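Long-range contacts in hydrogenase maturation factor (Thermoanaerobacter tengcongensis, PDB 3VTH), which probably uses ATP and carbamoyl phosphate to carbamoylate the C-terminal cysteine of HypE during maturation of [NiFe]-hydrogenases: residues C207-L212 with E319-P324; R119-P124 with H314-E319; S194-G199 with F355-R360. One frame throughout, in Å; residues are numbered along the deposited sequence.

Interaction 1 (C207-L212 with E319-P324)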
loop_
_atom_site.group_PDB
_atom_site.type_symbol
_atom_site.label_atom_id
_atom_site.label_comp_id
_atom_site.label_asym_id
_atom_site.label_seq_id
_atom_site.Cartn_x
_atom_site.Cartn_y
_atom_site.Cartn_z
ATOM N N CYS A 207 32.079 -3.966 3.797
ATOM C CA CYS A 207 32.226 -2.696 4.511
ATOM C C CYS A 207 30.934 -2.335 5.273
ATOM O O CYS A 207 30.981 -1.843 6.411
ATOM C CB CYS A 207 32.626 -1.575 3.543
ATOM S SG CYS A 207 34.220 -1.819 2.677
ATOM N N VAL A 208 29.798 -2.592 4.625
ATOM C CA VAL A 208 28.468 -2.382 5.211
ATOM C C VAL A 208 28.241 -3.307 6.403
ATOM O O VAL A 208 27.844 -2.844 7.479
ATOM C CB VAL A 208 27.355 -2.554 4.152
ATOM C CG1 VAL A 208 25.950 -2.583 4.795
ATOM C CG2 VAL A 208 27.448 -1.438 3.133
ATOM N N ALA A 209 28.533 -4.597 6.209
ATOM C CA ALA A 209 28.414 -5.601 7.276
ATOM C C ALA A 209 29.208 -5.218 8.518
ATOM O O ALA A 209 28.702 -5.336 9.636
ATOM C CB ALA A 209 28.837 -6.969 6.782
ATOM N N LYS A 210 30.439 -4.752 8.319
ATOM C CA LYS A 210 31.282 -4.340 9.444
ATOM C C LYS A 210 30.685 -3.148 10.194
ATOM O O LYS A 210 30.608 -3.165 11.424
ATOM C CB LYS A 210 32.726 -4.072 8.998
ATOM C CG LYS A 210 33.410 -5.333 8.463
ATOM C CD LYS A 210 34.903 -5.399 8.747
ATOM C CE LYS A 210 35.474 -6.718 8.207
ATOM N NZ LYS A 210 36.907 -6.928 8.584
ATOM N N ALA A 211 30.240 -2.128 9.459
ATOM C CA ALA A 211 29.573 -0.984 10.092
ATOM C C ALA A 211 28.355 -1.420 10.933
ATOM O O ALA A 211 28.218 -1.013 12.098
ATOM C CB ALA A 211 29.178 0.047 9.055
ATOM N N LEU A 212 27.506 -2.268 10.357
ATOM C CA LEU A 212 26.356 -2.820 11.071
ATOM C C LEU A 212 26.744 -3.611 12.330
ATOM O O LEU A 212 26.095 -3.493 13.355
ATOM C CB LEU A 212 25.500 -3.690 10.149
ATOM C CG LEU A 212 24.746 -3.022 8.995
ATOM C CD1 LEU A 212 24.199 -4.116 8.068
ATOM C CD2 LEU A 212 23.602 -2.097 9.501
ATOM N N GLU A 319 24.725 -13.088 3.824
ATOM C CA GLU A 319 25.840 -14.020 4.039
ATOM C C GLU A 319 26.955 -13.433 4.937
ATOM O O GLU A 319 27.789 -14.183 5.463
ATOM C CB GLU A 319 26.394 -14.617 2.721
ATOM C CG GLU A 319 26.038 -13.854 1.452
ATOM C CD GLU A 319 26.294 -14.625 0.151
ATOM O OE1 GLU A 319 25.381 -14.657 -0.714
ATOM O OE2 GLU A 319 27.397 -15.175 -0.019
ATOM N N GLU A 320 26.954 -12.112 5.137
ATOM C CA GLU A 320 28.005 -11.463 5.946
ATOM C C GLU A 320 27.611 -11.195 7.398
ATOM O O GLU A 320 28.484 -11.124 8.264
ATOM C CB GLU A 320 28.516 -10.165 5.297
ATOM C CG GLU A 320 29.119 -10.312 3.895
ATOM C CD GLU A 320 30.257 -11.327 3.814
ATOM O OE1 GLU A 320 31.111 -11.370 4.729
ATOM O OE2 GLU A 320 30.308 -12.077 2.812
ATOM N N ILE A 321 26.307 -11.063 7.663
ATOM C CA ILE A 321 25.812 -10.792 9.015
ATOM C C ILE A 321 25.023 -11.990 9.591
ATOM O O ILE A 321 24.507 -12.812 8.832
ATOM C CB ILE A 321 24.945 -9.499 9.045
ATOM C CG1 ILE A 321 23.718 -9.634 8.129
ATOM C CG2 ILE A 321 25.772 -8.278 8.635
ATOM C CD1 ILE A 321 22.739 -8.465 8.201
ATOM N N ASP A 322 24.933 -12.093 10.920
ATOM C CA ASP A 322 24.081 -13.119 11.550
ATOM C C ASP A 322 22.973 -12.525 12.445
ATOM O O ASP A 322 22.729 -13.004 13.564
ATOM C CB ASP A 322 24.916 -14.141 12.338
ATOM C CG ASP A 322 25.732 -13.505 13.457
ATOM O OD1 ASP A 322 25.516 -12.307 13.761
ATOM O OD2 ASP A 322 26.590 -14.199 14.044
ATOM N N PHE A 323 22.327 -11.475 11.959
ATOM C CA PHE A 323 21.280 -10.795 12.718
ATOM C C PHE A 323 20.324 -10.134 11.750
ATOM O O PHE A 323 20.746 -9.715 10.669
ATOM C CB PHE A 323 21.859 -9.769 13.735
ATOM C CG PHE A 323 22.925 -8.851 13.164
ATOM C CD1 PHE A 323 22.585 -7.779 12.321
ATOM C CD2 PHE A 323 24.270 -9.064 13.464
ATOM C CE1 PHE A 323 23.576 -6.934 11.788
ATOM C CE2 PHE A 323 25.266 -8.229 12.953
ATOM C CZ PHE A 323 24.922 -7.161 12.108
ATOM N N PRO A 324 19.029 -10.051 12.118
ATOM C CA PRO A 324 18.095 -9.306 11.283
ATOM C C PRO A 324 18.371 -7.812 11.396
ATOM O O PRO A 324 19.023 -7.368 12.353
ATOM C CB PRO A 324 16.722 -9.634 11.887
ATOM C CG PRO A 324 16.964 -10.552 13.064
ATOM C CD PRO A 324 18.414 -10.546 13.367
#
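A209 and L212, one helical turn apart on helix 204-213, pack against E320, I321 and F323 in a buried, wholly apolar helix-to-loop contact. It lies in the YrdC-like (telomere recombination) domain, where the end of helix 312-320 runs into the loop that leads to strand 325-329. No hydrogen bond crosses between the segments, which come nearest at A209 and E320, with CA atoms 6.0 Å apart. The small A209 lets the backbones approach this closely: its CB meets CB of E320 at 3.5 Å and the CG2 methyl of I321 at 3.8 Å. Against A209 it is CB of E320 that touches; the chain then bends at chi2 (-55°) and leads the carboxylate away from C207-L212, so a charged residue supplies a hydrocarbon contact here. In I321 the CG1 branch stands between the backbone N and the carbonyl carbon (chi1 61°), which leaves CG2 as the branch that meets A209; the same methyl lies 4.5 Å from CD1 of L212. I321 also packs within its own segment, its CB resting 3.8 Å above one face of the F323 ring, displaced from the ring centre. Beyond the two segments, K213 NZ bonds to the carbonyl O of E320 and R257 NH1 to that of I321, tying down the loop backbone, while L317 of helix 312-320 packs on V208, A209 and L212. F323 reaches the helix with the far end of its ring: CZ lies 4.0 Å from both CB and the carbonyl carbon of L212.

Interaction 2 (R119-P124 with H314-E319)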
loop_
_atom_site.group_PDB
_atom_site.type_symbol
_atom_site.label_atom_id
_atom_site.label_comp_id
_atom_site.label_asym_id
_atom_site.label_seq_id
_atom_site.Cartn_x
_atom_site.Cartn_y
_atom_site.Cartn_z
ATOM N N ARG A 119 20.184 -18.352 -8.000
ATOM C CA ARG A 119 21.105 -19.477 -8.240
ATOM C C ARG A 119 22.393 -18.986 -8.902
ATOM O O ARG A 119 23.485 -19.344 -8.471
ATOM C CB ARG A 119 20.443 -20.544 -9.123
ATOM C CG ARG A 119 21.215 -21.869 -9.208
ATOM C CD ARG A 119 20.911 -22.659 -10.496
ATOM N NE ARG A 119 19.480 -22.714 -10.785
ATOM C CZ ARG A 119 18.858 -21.955 -11.685
ATOM N NH1 ARG A 119 19.532 -21.076 -12.424
ATOM N NH2 ARG A 119 17.550 -22.078 -11.846
ATOM N N GLU A 120 22.258 -18.168 -9.947
ATOM C CA GLU A 120 23.425 -17.596 -10.626
ATOM C C GLU A 120 24.264 -16.719 -9.680
ATOM O O GLU A 120 25.484 -16.849 -9.631
ATOM C CB GLU A 120 23.002 -16.820 -11.882
ATOM C CG GLU A 120 22.486 -17.723 -13.032
ATOM C CD GLU A 120 21.869 -16.950 -14.204
ATOM O OE1 GLU A 120 21.429 -17.597 -15.180
ATOM O OE2 GLU A 120 21.783 -15.708 -14.156
ATOM N N LEU A 121 23.601 -15.835 -8.934
ATOM C CA LEU A 121 24.260 -15.007 -7.913
ATOM C C LEU A 121 25.159 -15.803 -6.944
ATOM O O LEU A 121 26.226 -15.332 -6.553
ATOM C CB LEU A 121 23.208 -14.229 -7.107
ATOM C CG LEU A 121 23.672 -13.201 -6.074
ATOM C CD1 LEU A 121 24.361 -12.045 -6.757
ATOM C CD2 LEU A 121 22.474 -12.691 -5.225
ATOM N N LYS A 122 24.703 -16.993 -6.554
ATOM C CA LYS A 122 25.382 -17.809 -5.547
ATOM C C LYS A 122 26.297 -18.889 -6.149
ATOM O O LYS A 122 26.865 -19.701 -5.423
ATOM C CB LYS A 122 24.345 -18.450 -4.620
ATOM C CG LYS A 122 23.616 -17.446 -3.745
ATOM C CD LYS A 122 22.444 -18.069 -2.984
ATOM C CE LYS A 122 21.783 -17.039 -2.039
ATOM N NZ LYS A 122 22.672 -16.649 -0.880
ATOM N N ASP A 123 26.428 -18.890 -7.472
ATOM C CA ASP A 123 27.209 -19.904 -8.180
ATOM C C ASP A 123 28.618 -19.392 -8.511
ATOM O O ASP A 123 28.772 -18.617 -9.458
ATOM C CB ASP A 123 26.470 -20.311 -9.469
ATOM C CG ASP A 123 27.225 -21.357 -10.281
ATOM O OD1 ASP A 123 26.740 -21.732 -11.368
ATOM O OD2 ASP A 123 28.302 -21.795 -9.842
ATOM N N PRO A 124 29.650 -19.852 -7.764
ATOM C CA PRO A 124 31.028 -19.352 -7.941
ATOM C C PRO A 124 31.580 -19.500 -9.366
ATOM O O PRO A 124 32.548 -18.823 -9.723
ATOM C CB PRO A 124 31.858 -20.212 -6.966
ATOM C CG PRO A 124 30.879 -20.812 -6.027
ATOM C CD PRO A 124 29.605 -20.984 -6.819
ATOM N N HIS A 314 20.848 -7.524 -0.740
ATOM C CA HIS A 314 20.364 -8.033 0.557
ATOM C C HIS A 314 20.836 -9.454 0.778
ATOM O O HIS A 314 21.265 -9.801 1.882
ATOM C CB HIS A 314 18.832 -8.007 0.666
ATOM C CG HIS A 314 18.216 -6.684 0.354
ATOM N ND1 HIS A 314 18.646 -5.504 0.922
ATOM C CD2 HIS A 314 17.176 -6.359 -0.445
ATOM C CE1 HIS A 314 17.916 -4.504 0.464
ATOM N NE2 HIS A 314 17.017 -4.996 -0.366
ATOM N N TYR A 315 20.751 -10.281 -0.264
ATOM C CA TYR A 315 21.248 -11.655 -0.174
ATOM C C TYR A 315 22.739 -11.688 0.096
ATOM O O TYR A 315 23.223 -12.531 0.863
ATOM C CB TYR A 315 20.937 -12.442 -1.448
ATOM C CG TYR A 315 19.467 -12.718 -1.658
ATOM C CD1 TYR A 315 18.856 -13.823 -1.071
ATOM C CD2 TYR A 315 18.689 -11.881 -2.468
ATOM C CE1 TYR A 315 17.481 -14.088 -1.279
ATOM C CE2 TYR A 315 17.337 -12.133 -2.677
ATOM C CZ TYR A 315 16.749 -13.244 -2.087
ATOM O OH TYR A 315 15.423 -13.482 -2.311
ATOM N N LEU A 316 23.474 -10.782 -0.548
ATOM C CA LEU A 316 24.912 -10.660 -0.312
ATOM C C LEU A 316 25.211 -10.239 1.135
ATOM O O LEU A 316 26.068 -10.821 1.808
ATOM C CB LEU A 316 25.534 -9.681 -1.308
ATOM C CG LEU A 316 25.558 -10.124 -2.784
ATOM C CD1 LEU A 316 26.037 -8.988 -3.689
ATOM C CD2 LEU A 316 26.393 -11.372 -2.988
ATOM N N LEU A 317 24.492 -9.230 1.609
ATOM C CA LEU A 317 24.669 -8.746 2.982
ATOM C C LEU A 317 24.368 -9.849 4.003
ATOM O O LEU A 317 25.101 -10.003 4.982
ATOM C CB LEU A 317 23.793 -7.508 3.240
ATOM C CG LEU A 317 23.932 -6.817 4.618
ATOM C CD1 LEU A 317 25.423 -6.449 4.927
ATOM C CD2 LEU A 317 23.020 -5.587 4.707
ATOM N N MET A 318 23.299 -10.610 3.752
ATOM C CA MET A 318 22.867 -11.701 4.629
ATOM C C MET A 318 23.900 -12.811 4.832
ATOM O O MET A 318 23.952 -13.413 5.906
ATOM C CB MET A 318 21.522 -12.290 4.163
ATOM C CG MET A 318 20.300 -11.384 4.412
ATOM S SD MET A 318 20.132 -11.033 6.179
ATOM C CE MET A 318 18.665 -10.011 6.214
ATOM N N GLU A 319 24.725 -13.088 3.824
ATOM C CA GLU A 319 25.840 -14.020 4.039
ATOM C C GLU A 319 26.955 -13.433 4.937
ATOM O O GLU A 319 27.789 -14.183 5.463
ATOM C CB GLU A 319 26.394 -14.617 2.721
ATOM C CG GLU A 319 26.038 -13.854 1.452
ATOM C CD GLU A 319 26.294 -14.625 0.151
ATOM O OE1 GLU A 319 25.381 -14.657 -0.714
ATOM O OE2 GLU A 319 27.397 -15.175 -0.019
HETATM O O HOH W 1 21.923 -14.844 1.418
#
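L121, in the last turn of helix 115-121, faces L316 on helix 312-320 with their CA atoms 8.8 Å apart, the nearest CA pair between the two segments; no backbone-to-backbone hydrogen bond forms, and side chains and one water bridge the gap. L121 fills it with both methyls. Its CG is anti to the backbone N (chi1 -174°), and the fork divides between two neighbouring residues: CD2 lies 4.1 Å from CB of Y315, and CD1 lies 4.3 Å from CD2 of L316. The L121 side chain lies roughly perpendicular to that of Y315 and touches the tyrosine at CB, not at its hydroxyl. K122 spans the more exposed margin. Its chain runs extended as far as CE and then bends at chi4 (-69°), with CE 4.5 Å from CD1 of Y315 and the ammonium group within range of E319. The two charged chains run antiparallel where they pass and meet in a salt bridge, K122 NZ to E319 OE1, whose hydrogen bond is weak at 3.4 Å. A water makes the firmer link: it accepts from K122 NZ at 3.0 Å and donates to the carbonyl O of Y315 at 2.7 Å. The lysine thus links weakly to a side chain and, through water, to the backbone of helix 312-320. Beyond the two segments, L316 packs on I205 of helix 204-213, and E120 forms salt bridges with R177 and R178. The helix carrying L121 begins in the CxxC segment of the first zinc finger, where C114, C117, C136 and C139 bind zinc; the arrangement is an interdomain contact, docking this four-cysteine HypF finger onto the YrdC-like domain.

Interaction 3 (S194-G199 with F355-R360)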
loop_
_atom_site.group_PDB
_atom_site.type_symbol
_atom_site.label_atom_id
_atom_site.label_comp_id
_atom_site.label_asym_id
_atom_site.label_seq_id
_atom_site.Cartn_x
_atom_site.Cartn_y
_atom_site.Cartn_z
ATOM N N SER A 194 29.024 1.826 -4.541
ATOM C CA SER A 194 30.008 2.770 -4.058
ATOM C C SER A 194 29.802 2.912 -2.549
ATOM O O SER A 194 28.678 3.225 -2.082
ATOM C CB SER A 194 29.859 4.107 -4.798
ATOM O OG SER A 194 30.671 5.113 -4.196
ATOM N N PHE A 195 30.852 2.615 -1.791
ATOM C CA PHE A 195 30.807 2.735 -0.337
ATOM C C PHE A 195 31.454 4.051 0.092
ATOM O O PHE A 195 32.560 4.379 -0.332
ATOM C CB PHE A 195 31.515 1.552 0.352
ATOM C CG PHE A 195 31.514 1.636 1.869
ATOM C CD1 PHE A 195 30.405 1.214 2.603
ATOM C CD2 PHE A 195 32.619 2.125 2.553
ATOM C CE1 PHE A 195 30.394 1.288 3.991
ATOM C CE2 PHE A 195 32.622 2.199 3.950
ATOM C CZ PHE A 195 31.508 1.778 4.667
ATOM N N VAL A 196 30.753 4.792 0.941
ATOM C CA VAL A 196 31.265 6.045 1.490
ATOM C C VAL A 196 31.135 5.992 3.007
ATOM O O VAL A 196 30.046 5.831 3.555
ATOM C CB VAL A 196 30.458 7.282 0.988
ATOM C CG1 VAL A 196 31.131 8.575 1.454
ATOM C CG2 VAL A 196 30.306 7.267 -0.519
ATOM N N GLY A 197 32.258 6.126 3.683
ATOM C CA GLY A 197 32.264 6.154 5.130
ATOM C C GLY A 197 33.678 6.469 5.526
ATOM O O GLY A 197 34.267 7.423 5.000
ATOM N N GLU A 198 34.223 5.666 6.439
ATOM C CA GLU A 198 35.650 5.686 6.702
ATOM C C GLU A 198 36.312 4.774 5.672
ATOM O O GLU A 198 35.623 4.046 4.918
ATOM C CB GLU A 198 35.974 5.181 8.115
ATOM C CG GLU A 198 35.250 5.876 9.267
ATOM C CD GLU A 198 35.818 5.463 10.625
ATOM O OE1 GLU A 198 35.043 4.979 11.486
ATOM O OE2 GLU A 198 37.045 5.603 10.825
ATOM N N GLY A 199 37.636 4.823 5.634
ATOM C CA GLY A 199 38.433 3.936 4.806
ATOM C C GLY A 199 38.161 2.472 5.086
ATOM O O GLY A 199 38.077 2.054 6.241
ATOM N N PHE A 355 27.439 4.973 3.902
ATOM C CA PHE A 355 26.485 4.896 2.802
ATOM C C PHE A 355 26.874 3.816 1.806
ATOM O O PHE A 355 28.056 3.668 1.479
ATOM C CB PHE A 355 26.431 6.235 2.048
ATOM C CG PHE A 355 25.891 7.376 2.862
ATOM C CD1 PHE A 355 24.595 7.845 2.645
ATOM C CD2 PHE A 355 26.694 8.007 3.826
ATOM C CE1 PHE A 355 24.083 8.922 3.405
ATOM C CE2 PHE A 355 26.205 9.071 4.575
ATOM C CZ PHE A 355 24.902 9.529 4.370
ATOM N N LEU A 356 25.869 3.076 1.327
ATOM C CA LEU A 356 26.052 2.198 0.184
ATOM C C LEU A 356 25.272 2.774 -0.991
ATOM O O LEU A 356 24.044 2.589 -1.109
ATOM C CB LEU A 356 25.616 0.752 0.474
ATOM C CG LEU A 356 25.950 -0.258 -0.638
ATOM C CD1 LEU A 356 27.462 -0.500 -0.743
ATOM C CD2 LEU A 356 25.201 -1.585 -0.447
ATOM N N LEU A 357 26.006 3.482 -1.842
ATOM C CA LEU A 357 25.471 4.135 -3.030
ATOM C C LEU A 357 25.511 3.195 -4.244
ATOM O O LEU A 357 26.127 2.136 -4.189
ATOM C CB LEU A 357 26.365 5.337 -3.334
ATOM C CG LEU A 357 26.164 6.749 -2.774
ATOM C CD1 LEU A 357 25.371 6.850 -1.460
ATOM C CD2 LEU A 357 27.486 7.467 -2.686
ATOM N N ASN A 358 24.847 3.592 -5.336
ATOM C CA ASN A 358 25.103 2.990 -6.640
ATOM C C ASN A 358 24.808 3.997 -7.749
ATOM O O ASN A 358 24.189 5.037 -7.499
ATOM C CB ASN A 358 24.322 1.670 -6.824
ATOM C CG ASN A 358 22.835 1.877 -7.011
ATOM O OD1 ASN A 358 22.392 2.530 -7.974
ATOM N ND2 ASN A 358 22.044 1.287 -6.115
ATOM N N ASN A 359 25.250 3.704 -8.970
ATOM C CA ASN A 359 25.088 4.669 -10.047
ATOM C C ASN A 359 23.957 4.332 -11.014
ATOM O O ASN A 359 23.972 4.799 -12.133
ATOM C CB ASN A 359 26.425 4.877 -10.794
ATOM C CG ASN A 359 26.955 3.590 -11.408
ATOM O OD1 ASN A 359 26.455 2.493 -11.126
ATOM N ND2 ASN A 359 27.948 3.716 -12.262
ATOM N N ARG A 360 22.973 3.534 -10.592
ATOM C CA ARG A 360 21.765 3.340 -11.409
ATOM C C ARG A 360 20.703 4.334 -10.942
ATOM O O ARG A 360 20.199 4.227 -9.817
ATOM C CB ARG A 360 21.227 1.892 -11.326
ATOM C CG ARG A 360 19.992 1.623 -12.239
ATOM C CD ARG A 360 19.482 0.166 -12.174
ATOM N NE ARG A 360 19.163 -0.247 -10.800
ATOM C CZ ARG A 360 19.131 -1.512 -10.381
ATOM N NH1 ARG A 360 19.381 -2.499 -11.224
ATOM N NH2 ARG A 360 18.842 -1.797 -9.116
#
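S194-V196 pairs with F355-L357 as an antiparallel two-strand contact, strand 193-196 forming an outermost strand of the mixed sheet of the YrdC-like domain. Four backbone hydrogen bonds carry it. In the S194-L357 pair, S194 N gives to L357 O at 2.9 Å from well above the carbonyl plane, whereas L357 N reaches S194 O at 2.7 Å almost in line with the C=O bond. The V196-F355 pair is more regular: V196 N to F355 O is 3.0 Å with an N-H...O angle of 170°, and F355 N meets V196 O at 2.8 Å in the carbonyl plane. Between them, F195 and L356 form the non-hydrogen-bonded pair, and F195 CA adds a CA-H...O contact to F355 O at 3.4 Å. Apolar contacts lie on the face of S194, V196, F355 and L357: the CG2 branch of V196 meets CD2 of L357 diagonally at 3.6 Å, and V196 CB lies 4.3 Å from F355 CB. The directly paired S194 and L357 also approach CB to CB, at 4.0 Å. F195 and L356 turn to the other face, where both pack on helix 204-213: F195 on E204 and C207, L356 on E204 and V208. As the second strand ends, N358 OD1 accepts from R360 N, making an Asx turn. The chemistry implies an attachment set mainly by main-chain bonding, with cross-strand side-chain packing on the V196/L357 face; the strand, which lies in the second HypF finger's sequence range, becomes an edge strand of the YrdC-like domain's sheet.

Overall arrangement
Interactions 1 and 2 share helix 312-320: one side of the helix and its exit loop meet helix 204-213, while another receives the first zinc finger. E319 belongs to both segments but makes contact only in interaction 2, and L317, on the same helix, joins the two interactions. Helix 204-213 in turn connects interaction 1 to interaction 3, whose edge strand precedes it in the chain. Interactions 2 and 3 do not touch, their nearest atoms being about 7 Å apart. Interaction 1 is buried and apolar; interaction 2 joins an apolar patch of L121, Y315 and L316 to a charged, water-bridged margin; interaction 3, partly buried, relies on backbone hydrogen bonds at the sheet's edge.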